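Side-chain contacts in sefir domain protein (Bacillus cereus F65185, PDB 5Y8E), which is a bacterial SEFIR-domain signalling protein that probably works by binding other SEFIR domains, as its eukaryotic relatives do: residues D59-I64 against M85-N90; L20-K25 against K133-L138; K16-D21 against W126-I131. All blocks are in the same frame, centred on the assembly; numbering follows the deposited sequence.

Contact 1 (D59-I64 against M85-N90); sequences DKVLVI and MIITPN
Val63 and Ile87 bring the two backbones nearest each other, with their CA atoms 8.3 Å apart, so strand 60-64 and the loop that runs into the helix at Pro89 meet through side chains and share no backbone hydrogen bond. Ile87 does the reaching. Its CB leaves the loop toward the strand, and CG1 stands anti to its own carbonyl carbon, beside the backbone N (chi1 -71°). The outer torsion is extended (chi2 169°), and CD1 is carried to the far end of the side chain. That one methyl makes the contact: it lies 3.8 Å from Val63 CG2, the two side chains crossing at a slant, and a looser 4.4 Å from Val61 CG1. Val61 and Val63 are two apart on the strand and both point their CB toward the loop, while Leu62 between them points away.

The strand belongs to the central parallel part of the sheet, between strands 3-7 and 100-108, in the flavodoxin-like alpha/beta fold that SEFIR domains share with TIR domains. Helix 47-57 covers the same face: its Met51 and Ile55 pack on Ile87, and Ile55 also meets Val61. The loop has polar fastenings at Ile87 and just after it. The backbone N of Ile87 is hydrogen-bonded to Tyr69 OH from helix 67-75; the Tyr69 side chain also touches Val63. Thr88 is the N-cap of the next helix, its OG1 bonded to the N of Ile91. Between the two segments the chemistry is purely apolar: branched side chains meet by van der Waals contact in the buried core, which implies that shape and burial, not any directional bond, hold them together.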
loop_
_atom_site.group_PDB
_atom_site.type_symbol
_atom_site.label_atom_id
_atom_site.label_comp_id
_atom_site.label_asym_id
_atom_site.label_seq_id
_atom_site.Cartn_x
_atom_site.Cartn_y
_atom_site.Cartn_z
ATOM N N ASP A 59 -0.137 -3.828 -10.655
ATOM C CA ASP A 59 -1.247 -4.764 -10.525
ATOM C C ASP A 59 -1.852 -4.635 -9.126
ATOM O O ASP A 59 -3.075 -4.681 -8.950
ATOM C CB ASP A 59 -0.768 -6.198 -10.753
ATOM C CG ASP A 59 -0.176 -6.403 -12.127
ATOM O OD1 ASP A 59 -0.870 -6.129 -13.131
ATOM O OD2 ASP A 59 0.991 -6.829 -12.204
ATOM N N LYS A 60 -0.986 -4.472 -8.132
ATOM C CA LYS A 60 -1.433 -4.341 -6.750
ATOM C C LYS A 60 -0.723 -3.160 -6.112
ATOM O O LYS A 60 0.428 -2.863 -6.443
ATOM C CB LYS A 60 -1.143 -5.623 -5.959
ATOM C CG LYS A 60 -1.923 -6.863 -6.418
ATOM C CD LYS A 60 -3.416 -6.719 -6.146
ATOM C CE LYS A 60 -4.158 -8.062 -6.246
ATOM N NZ LYS A 60 -4.057 -8.638 -7.600
ATOM N N VAL A 61 -1.413 -2.488 -5.194
ATOM C CA VAL A 61 -0.831 -1.356 -4.477
ATOM C C VAL A 61 -0.911 -1.641 -2.984
ATOM O O VAL A 61 -2.005 -1.725 -2.416
ATOM C CB VAL A 61 -1.584 -0.040 -4.783
ATOM C CG1 VAL A 61 -1.022 1.101 -3.940
ATOM C CG2 VAL A 61 -1.489 0.308 -6.271
ATOM N N LEU A 62 0.240 -1.810 -2.341
ATOM C CA LEU A 62 0.239 -1.981 -0.895
ATOM C C LEU A 62 0.164 -0.603 -0.258
ATOM O O LEU A 62 0.940 0.292 -0.610
ATOM C CB LEU A 62 1.503 -2.699 -0.430
ATOM C CG LEU A 62 1.841 -4.025 -1.106
ATOM C CD1 LEU A 62 2.956 -4.767 -0.354
ATOM C CD2 LEU A 62 0.592 -4.909 -1.270
ATOM N N VAL A 63 -0.774 -0.420 0.665
ATOM C CA VAL A 63 -0.902 0.866 1.344
ATOM C C VAL A 63 -0.452 0.638 2.771
ATOM O O VAL A 63 -1.139 -0.035 3.542
ATOM C CB VAL A 63 -2.342 1.412 1.308
ATOM C CG1 VAL A 63 -2.368 2.839 1.843
ATOM C CG2 VAL A 63 -2.891 1.396 -0.110
ATOM N N ILE A 64 0.723 1.157 3.110
ATOM C CA ILE A 64 1.309 0.884 4.418
ATOM C C ILE A 64 0.695 1.830 5.439
ATOM O O ILE A 64 1.109 2.988 5.587
ATOM C CB ILE A 64 2.843 1.004 4.413
ATOM C CG1 ILE A 64 3.447 0.136 3.302
ATOM C CG2 ILE A 64 3.402 0.627 5.778
ATOM C CD1 ILE A 64 2.988 -1.327 3.324
ATOM N N MET A 85 3.076 12.203 -0.860
ATOM C CA MET A 85 3.342 10.805 -1.131
ATOM C C MET A 85 2.256 9.855 -0.549
ATOM O O MET A 85 2.412 8.677 -0.564
ATOM C CB MET A 85 4.734 10.392 -0.652
ATOM C CG MET A 85 4.864 10.206 0.816
ATOM S SD MET A 85 6.669 10.260 1.386
ATOM C CE MET A 85 7.323 9.040 0.383
ATOM N N ILE A 86 1.163 10.423 -0.072
ATOM C CA ILE A 86 0.108 9.716 0.577
ATOM C C ILE A 86 -1.150 9.728 -0.342
ATOM O O ILE A 86 -1.522 10.726 -0.833
ATOM C CB ILE A 86 -0.184 10.391 1.963
ATOM C CG1 ILE A 86 1.061 10.170 2.851
ATOM C CG2 ILE A 86 -1.364 9.885 2.571
ATOM C CD1 ILE A 86 1.019 10.770 4.112
ATOM N N ILE A 87 -1.740 8.575 -0.525
ATOM C CA ILE A 87 -2.886 8.442 -1.373
ATOM C C ILE A 87 -3.991 9.437 -0.979
ATOM O O ILE A 87 -4.349 9.543 0.143
ATOM C CB ILE A 87 -3.394 7.006 -1.366
ATOM C CG1 ILE A 87 -2.434 6.101 -2.103
ATOM C CG2 ILE A 87 -4.698 6.876 -2.014
ATOM C CD1 ILE A 87 -2.719 4.682 -1.916
ATOM N N THR A 88 -4.537 10.095 -1.996
ATOM C CA THR A 88 -5.645 11.041 -1.815
ATOM C C THR A 88 -7.018 10.455 -2.191
ATOM O O THR A 88 -7.084 9.560 -2.949
ATOM C CB THR A 88 -5.457 12.273 -2.775
ATOM O OG1 THR A 88 -5.443 11.799 -4.087
ATOM C CG2 THR A 88 -4.161 12.972 -2.505
ATOM N N PRO A 89 -8.109 11.069 -1.713
ATOM C CA PRO A 89 -9.435 10.583 -2.108
ATOM C C PRO A 89 -9.574 10.529 -3.624
ATOM O O PRO A 89 -10.119 9.560 -4.149
ATOM C CB PRO A 89 -10.376 11.642 -1.536
ATOM C CG PRO A 89 -9.658 12.130 -0.311
ATOM C CD PRO A 89 -8.199 12.136 -0.698
ATOM N N ASN A 90 -9.068 11.540 -4.319
ATOM C CA ASN A 90 -9.186 11.571 -5.774
ATOM C C ASN A 90 -8.466 10.412 -6.461
ATOM O O ASN A 90 -8.992 9.815 -7.404
ATOM C CB ASN A 90 -8.679 12.897 -6.330
ATOM C CG ASN A 90 -9.012 13.067 -7.787
ATOM O OD1 ASN A 90 -8.131 13.075 -8.643
ATOM N ND2 ASN A 90 -10.297 13.166 -8.083
#

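Contact 2 (L20-K25 against K133-L138); sequences LDLANK and KSYKEL
Tyr135 OH is hydrogen-bonded to Ser30 OG, just beyond the end of helix 13-29, and Lys25 O lies 3.3 Å from the same Tyr135 OH. The hydroxyl therefore sits at the C-terminal end of the first helix of this flavodoxin-like alpha/beta domain, with its ring bridging to the last helix, 131-143. The short helical segments are inclined at 58° and their axes stay 12.8 Å apart, a wide gap that long side chains have to fill.

Lys25 does so with a chain extended all the way from CB to NZ, which runs across one face of the Tyr135 ring, the two side chains sliding past each other in opposite directions. CD comes to 3.6 Å from Tyr135 CE1, CE makes a CH-pi contact over the ring centre, and NZ adds a cation-pi interaction 4.0 Å from the centroid. The aliphatic and charged parts of the lysine thus share one aromatic face.

Leu22 comes to the ring edge instead, near its plane, and deeper in, where Leu138 rests on Ile101 and Ile103 of the sheet, Leu22 CD1 meets Leu138 CD2 tip to tip at 4.1 Å.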
loop_
_atom_site.group_PDB
_atom_site.type_symbol
_atom_site.label_atom_id
_atom_site.label_comp_id
_atom_site.label_asym_id
_atom_site.label_seq_id
_atom_site.Cartn_x
_atom_site.Cartn_y
_atom_site.Cartn_z
ATOM N N LEU A 20 11.503 -1.168 3.329
ATOM C CA LEU A 20 12.585 -1.671 2.484
ATOM C C LEU A 20 12.782 -3.184 2.651
ATOM O O LEU A 20 12.937 -3.912 1.660
ATOM C CB LEU A 20 13.890 -0.924 2.778
ATOM C CG LEU A 20 15.109 -1.350 1.956
ATOM C CD1 LEU A 20 14.897 -1.053 0.474
ATOM C CD2 LEU A 20 16.386 -0.679 2.460
ATOM N N ASP A 21 12.773 -3.657 3.896
ATOM C CA ASP A 21 12.907 -5.088 4.170
ATOM C C ASP A 21 11.761 -5.869 3.528
ATOM O O ASP A 21 11.965 -6.960 2.992
ATOM C CB ASP A 21 12.920 -5.363 5.683
ATOM C CG ASP A 21 14.202 -4.929 6.366
ATOM O OD1 ASP A 21 15.207 -4.638 5.682
ATOM O OD2 ASP A 21 14.203 -4.884 7.617
ATOM N N LEU A 22 10.556 -5.307 3.588
ATOM C CA LEU A 22 9.376 -5.942 2.991
ATOM C C LEU A 22 9.498 -6.002 1.473
ATOM O O LEU A 22 9.201 -7.027 0.857
ATOM C CB LEU A 22 8.100 -5.194 3.380
ATOM C CG LEU A 22 6.824 -5.884 2.889
ATOM C CD1 LEU A 22 6.655 -7.219 3.619
ATOM C CD2 LEU A 22 5.624 -4.993 3.094
ATOM N N ALA A 23 9.956 -4.930 0.867
ATOM C CA ALA A 23 10.145 -4.889 -0.560
ATOM C C ALA A 23 11.127 -5.974 -1.045
ATOM O O ALA A 23 10.910 -6.682 -1.966
ATOM C CB ALA A 23 10.639 -3.524 -0.962
ATOM N N ASN A 24 12.220 -6.082 -0.306
ATOM C CA ASN A 24 13.237 -7.054 -0.658
ATOM C C ASN A 24 12.671 -8.444 -0.506
ATOM O O ASN A 24 12.882 -9.270 -1.300
ATOM C CB ASN A 24 14.499 -6.877 0.150
ATOM C CG ASN A 24 15.449 -5.883 -0.482
ATOM O OD1 ASN A 24 15.878 -6.054 -1.557
ATOM N ND2 ASN A 24 15.711 -4.852 0.184
ATOM N N LYS A 25 11.954 -8.645 0.556
ATOM C CA LYS A 25 11.417 -9.959 0.867
ATOM C C LYS A 25 10.438 -10.429 -0.215
ATOM O O LYS A 25 10.464 -11.525 -0.660
ATOM C CB LYS A 25 10.758 -9.940 2.229
ATOM C CG LYS A 25 10.277 -11.300 2.698
ATOM C CD LYS A 25 9.805 -11.291 4.120
ATOM C CE LYS A 25 9.352 -12.626 4.627
ATOM N NZ LYS A 25 8.716 -12.580 5.951
ATOM N N LYS A 133 2.562 -15.718 9.414
ATOM C CA LYS A 133 1.146 -15.792 9.058
ATOM C C LYS A 133 0.691 -14.545 8.307
ATOM O O LYS A 133 -0.002 -14.640 7.290
ATOM C CB LYS A 133 0.291 -15.999 10.304
ATOM C CG LYS A 133 -1.199 -16.150 10.023
ATOM C CD LYS A 133 -1.932 -16.620 11.277
ATOM C CE LYS A 133 -3.440 -16.644 11.073
ATOM N NZ LYS A 133 -3.993 -15.266 10.964
ATOM N N SER A 134 1.087 -13.377 8.805
ATOM C CA SER A 134 0.765 -12.115 8.153
ATOM C C SER A 134 1.372 -12.039 6.755
ATOM O O SER A 134 0.707 -11.614 5.809
ATOM C CB SER A 134 1.242 -10.940 9.011
ATOM O OG SER A 134 0.526 -10.893 10.234
ATOM N N TYR A 135 2.625 -12.465 6.619
ATOM C CA TYR A 135 3.300 -12.396 5.325
ATOM C C TYR A 135 2.671 -13.368 4.330
ATOM O O TYR A 135 2.506 -13.047 3.147
ATOM C CB TYR A 135 4.803 -12.669 5.464
ATOM C CG TYR A 135 5.526 -12.495 4.151
ATOM C CD1 TYR A 135 5.966 -11.244 3.744
ATOM C CD2 TYR A 135 5.733 -13.574 3.302
ATOM C CE1 TYR A 135 6.610 -11.068 2.527
ATOM C CE2 TYR A 135 6.370 -13.411 2.078
ATOM C CZ TYR A 135 6.807 -12.157 1.702
ATOM O OH TYR A 135 7.445 -11.990 0.493
ATOM N N LYS A 136 2.333 -14.558 4.813
ATOM C CA LYS A 136 1.676 -15.558 3.980
ATOM C C LYS A 136 0.369 -15.004 3.421
ATOM O O LYS A 136 0.049 -15.209 2.244
ATOM C CB LYS A 136 1.413 -16.825 4.791
ATOM C CG LYS A 136 0.721 -17.948 4.028
ATOM C CD LYS A 136 0.499 -19.137 4.967
ATOM C CE LYS A 136 -0.206 -20.288 4.274
ATOM N NZ LYS A 136 -1.593 -19.931 3.863
ATOM N N GLU A 137 -0.386 -14.294 4.256
ATOM C CA GLU A 137 -1.654 -13.732 3.802
ATOM C C GLU A 137 -1.435 -12.587 2.824
ATOM O O GLU A 137 -2.171 -12.458 1.843
ATOM C CB GLU A 137 -2.525 -13.286 4.982
ATOM C CG GLU A 137 -3.837 -12.610 4.570
ATOM C CD GLU A 137 -4.846 -13.537 3.896
ATOM O OE1 GLU A 137 -4.565 -14.742 3.708
ATOM O OE2 GLU A 137 -5.946 -13.046 3.558
ATOM N N LEU A 138 -0.414 -11.766 3.071
ATOM C CA LEU A 138 -0.078 -10.686 2.136
ATOM C C LEU A 138 0.253 -11.260 0.762
ATOM O O LEU A 138 -0.207 -10.755 -0.270
ATOM C CB LEU A 138 1.109 -9.868 2.654
ATOM C CG LEU A 138 1.713 -8.847 1.686
ATOM C CD1 LEU A 138 0.690 -7.784 1.279
ATOM C CD2 LEU A 138 2.934 -8.191 2.317
#

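Contact 3 (K16-D21 against W126-I131); sequences KEWVLD and WNYEDI
A T-shaped pair of tryptophans joins helix 13-29 to the loop that follows strand 124-125 and leads into helix 131-143. Trp18 presents the edge of its six-membered ring to the face of the five-membered ring of Trp126; the planes stand at 89° and the centroids are 5.3 Å apart. The touching atom is Trp18 CZ2, which sits over the Trp126 face, displaced toward the rim and 3.7 Å from Trp126 CE2. Trp18 gets there with CG anti to its backbone N (chi1 -175°), which swings the indole off the helix toward the loop.

A water fixes the same meeting on the polar side. It accepts from Trp18 NE1 at 2.9 Å and from Trp126 NE1 at 3.0 Å, so one oxygen satisfies both indole N-H groups. In the flavodoxin-like fold of this SEFIR domain the pair lies against strand 100-108: its Leu105 touches both tryptophans, and Trp126 is tied to that strand by a backbone hydrogen bond to Ser104.

Trp126 turns an edge to Tyr128, its CD1 3.5 Å above the centre of the Tyr128 ring, and Tyr128 CE1 comes 4.2 Å from Trp18 NE1. The loop turns sharply here. Asn127 to Asp130 form a type I beta turn, and Asn127 OD1 accepts from Glu129 N in an Asx turn, at 2.9 Å, with the donor above the carbonyl plane. Asp130 then serves as N-cap of helix 131-143, its OD1 taking the backbone N-H of Lys133.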
loop_
_atom_site.group_PDB
_atom_site.type_symbol
_atom_site.label_atom_id
_atom_site.label_comp_id
_atom_site.label_asym_id
_atom_site.label_seq_id
_atom_site.Cartn_x
_atom_site.Cartn_y
_atom_site.Cartn_z
ATOM N N LYS A 16 11.020 3.325 7.425
ATOM C CA LYS A 16 11.605 3.198 6.088
ATOM C C LYS A 16 12.314 1.851 5.921
ATOM O O LYS A 16 12.202 1.213 4.873
ATOM C CB LYS A 16 12.586 4.341 5.804
ATOM C CG LYS A 16 11.930 5.708 5.632
ATOM C CD LYS A 16 12.980 6.825 5.609
ATOM C CE LYS A 16 13.941 6.673 4.439
ATOM N NZ LYS A 16 15.084 7.630 4.538
ATOM N N GLU A 17 13.025 1.414 6.957
ATOM C CA GLU A 17 13.748 0.143 6.904
ATOM C C GLU A 17 12.792 -1.049 6.874
ATOM O O GLU A 17 13.043 -2.031 6.173
ATOM C CB GLU A 17 14.750 0.008 8.066
ATOM C CG GLU A 17 15.600 -1.272 7.975
ATOM C CD GLU A 17 16.562 -1.452 9.132
ATOM O OE1 GLU A 17 16.454 -0.713 10.132
ATOM O OE2 GLU A 17 17.429 -2.346 9.036
ATOM N N TRP A 18 11.702 -0.969 7.632
ATOM C CA TRP A 18 10.699 -2.033 7.604
ATOM C C TRP A 18 10.101 -2.181 6.205
ATOM O O TRP A 18 9.928 -3.295 5.706
ATOM C CB TRP A 18 9.599 -1.767 8.642
ATOM C CG TRP A 18 8.576 -2.873 8.766
ATOM C CD1 TRP A 18 8.604 -3.931 9.635
ATOM C CD2 TRP A 18 7.379 -3.023 7.990
ATOM N NE1 TRP A 18 7.495 -4.720 9.450
ATOM C CE2 TRP A 18 6.725 -4.184 8.448
ATOM C CE3 TRP A 18 6.791 -2.274 6.965
ATOM C CZ2 TRP A 18 5.513 -4.623 7.904
ATOM C CZ3 TRP A 18 5.593 -2.712 6.420
ATOM C CH2 TRP A 18 4.967 -3.875 6.892
ATOM N N VAL A 19 9.790 -1.056 5.566
ATOM C CA VAL A 19 9.230 -1.095 4.223
ATOM C C VAL A 19 10.261 -1.633 3.220
ATOM O O VAL A 19 9.930 -2.451 2.360
ATOM C CB VAL A 19 8.700 0.289 3.795
ATOM C CG1 VAL A 19 8.287 0.287 2.321
ATOM C CG2 VAL A 19 7.506 0.693 4.670
ATOM N N LEU A 20 11.503 -1.168 3.329
ATOM C CA LEU A 20 12.585 -1.671 2.484
ATOM C C LEU A 20 12.782 -3.184 2.651
ATOM O O LEU A 20 12.937 -3.912 1.660
ATOM C CB LEU A 20 13.890 -0.924 2.778
ATOM C CG LEU A 20 15.109 -1.350 1.956
ATOM C CD1 LEU A 20 14.897 -1.053 0.474
ATOM C CD2 LEU A 20 16.386 -0.679 2.460
ATOM N N ASP A 21 12.773 -3.657 3.896
ATOM C CA ASP A 21 12.907 -5.088 4.170
ATOM C C ASP A 21 11.761 -5.869 3.528
ATOM O O ASP A 21 11.965 -6.960 2.992
ATOM C CB ASP A 21 12.920 -5.363 5.683
ATOM C CG ASP A 21 14.202 -4.929 6.366
ATOM O OD1 ASP A 21 15.207 -4.638 5.682
ATOM O OD2 ASP A 21 14.203 -4.884 7.617
ATOM N N TRP A 126 -1.617 -6.364 10.345
ATOM C CA TRP A 126 -0.308 -6.976 10.546
ATOM C C TRP A 126 -0.149 -7.521 11.962
ATOM O O TRP A 126 -0.395 -6.824 12.949
ATOM C CB TRP A 126 0.804 -5.978 10.220
ATOM C CG TRP A 126 2.144 -6.616 10.010
ATOM C CD1 TRP A 126 3.195 -6.635 10.886
ATOM C CD2 TRP A 126 2.578 -7.328 8.845
ATOM N NE1 TRP A 126 4.256 -7.321 10.334
ATOM C CE2 TRP A 126 3.903 -7.751 9.081
ATOM C CE3 TRP A 126 1.972 -7.644 7.623
ATOM C CZ2 TRP A 126 4.633 -8.478 8.136
ATOM C CZ3 TRP A 126 2.698 -8.362 6.685
ATOM C CH2 TRP A 126 4.012 -8.771 6.947
ATOM N N ASN A 127 0.242 -8.784 12.059
ATOM C CA ASN A 127 0.442 -9.405 13.360
ATOM C C ASN A 127 1.934 -9.532 13.642
ATOM O O ASN A 127 2.602 -10.431 13.119
ATOM C CB ASN A 127 -0.246 -10.772 13.417
ATOM C CG ASN A 127 -0.225 -11.376 14.811
ATOM O OD1 ASN A 127 0.424 -10.847 15.714
ATOM N ND2 ASN A 127 -0.927 -12.487 14.990
ATOM N N TYR A 128 2.450 -8.634 14.475
ATOM C CA TYR A 128 3.875 -8.643 14.799
ATOM C C TYR A 128 4.284 -9.876 15.598
ATOM O O TYR A 128 5.470 -10.194 15.681
ATOM C CB TYR A 128 4.272 -7.371 15.551
ATOM C CG TYR A 128 4.254 -6.117 14.702
ATOM C CD1 TYR A 128 5.301 -5.829 13.831
ATOM C CD2 TYR A 128 3.196 -5.217 14.779
ATOM C CE1 TYR A 128 5.296 -4.680 13.061
ATOM C CE2 TYR A 128 3.180 -4.066 14.008
ATOM C CZ TYR A 128 4.232 -3.802 13.156
ATOM O OH TYR A 128 4.231 -2.657 12.389
ATOM N N GLU A 129 3.304 -10.562 16.180
ATOM C CA GLU A 129 3.562 -11.776 16.957
ATOM C C GLU A 129 3.469 -13.045 16.114
ATOM O O GLU A 129 3.730 -14.143 16.601
ATOM C CB GLU A 129 2.600 -11.869 18.143
ATOM C CG GLU A 129 2.456 -10.563 18.919
ATOM C CD GLU A 129 3.790 -9.980 19.376
ATOM O OE1 GLU A 129 4.670 -10.742 19.839
ATOM O OE2 GLU A 129 3.956 -8.746 19.274
ATOM N N ASP A 130 3.083 -12.890 14.853
ATOM C CA ASP A 130 3.071 -14.006 13.914
ATOM C C ASP A 130 3.329 -13.454 12.518
ATOM O O ASP A 130 2.432 -13.420 11.662
ATOM C CB ASP A 130 1.748 -14.775 13.989
ATOM C CG ASP A 130 1.829 -16.159 13.350
ATOM O OD1 ASP A 130 2.771 -16.421 12.570
ATOM O OD2 ASP A 130 0.929 -16.979 13.615
ATOM N N ILE A 131 4.559 -12.995 12.299
ATOM C CA ILE A 131 4.942 -12.408 11.012
ATOM C C ILE A 131 4.752 -13.380 9.843
ATOM O O ILE A 131 4.278 -12.979 8.775
ATOM C CB ILE A 131 6.391 -11.870 11.055
ATOM C CG1 ILE A 131 6.481 -10.696 12.033
ATOM C CG2 ILE A 131 6.856 -11.429 9.673
ATOM C CD1 ILE A 131 7.864 -10.496 12.627
HETATM O O HOH W 1 7.165 -7.214 10.970
#

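How the contacts relate
Contacts 2 and 3 are neighbours, their centres about 7 Å apart: both start from helix 13-29, which meets helix 131-143 in one and the loop before it in the other. Ser134 ties them, with a probable hydrogen bond of 2.8 Å from Asn127 N to Ser134 OG, while Ser134 CB packs 3.7 Å from Trp126 CE3. Contact 1 is centred about 17 Å from contact 2 and 18 Å from contact 3, and in sequence falls within the loop each closes. Segment 59-64 nevertheless reaches both: Leu62 CD2 lies 3.8 Å from Leu138 CD1, and Ile64 CG2 lies 4.0 Å from Trp18 CZ3.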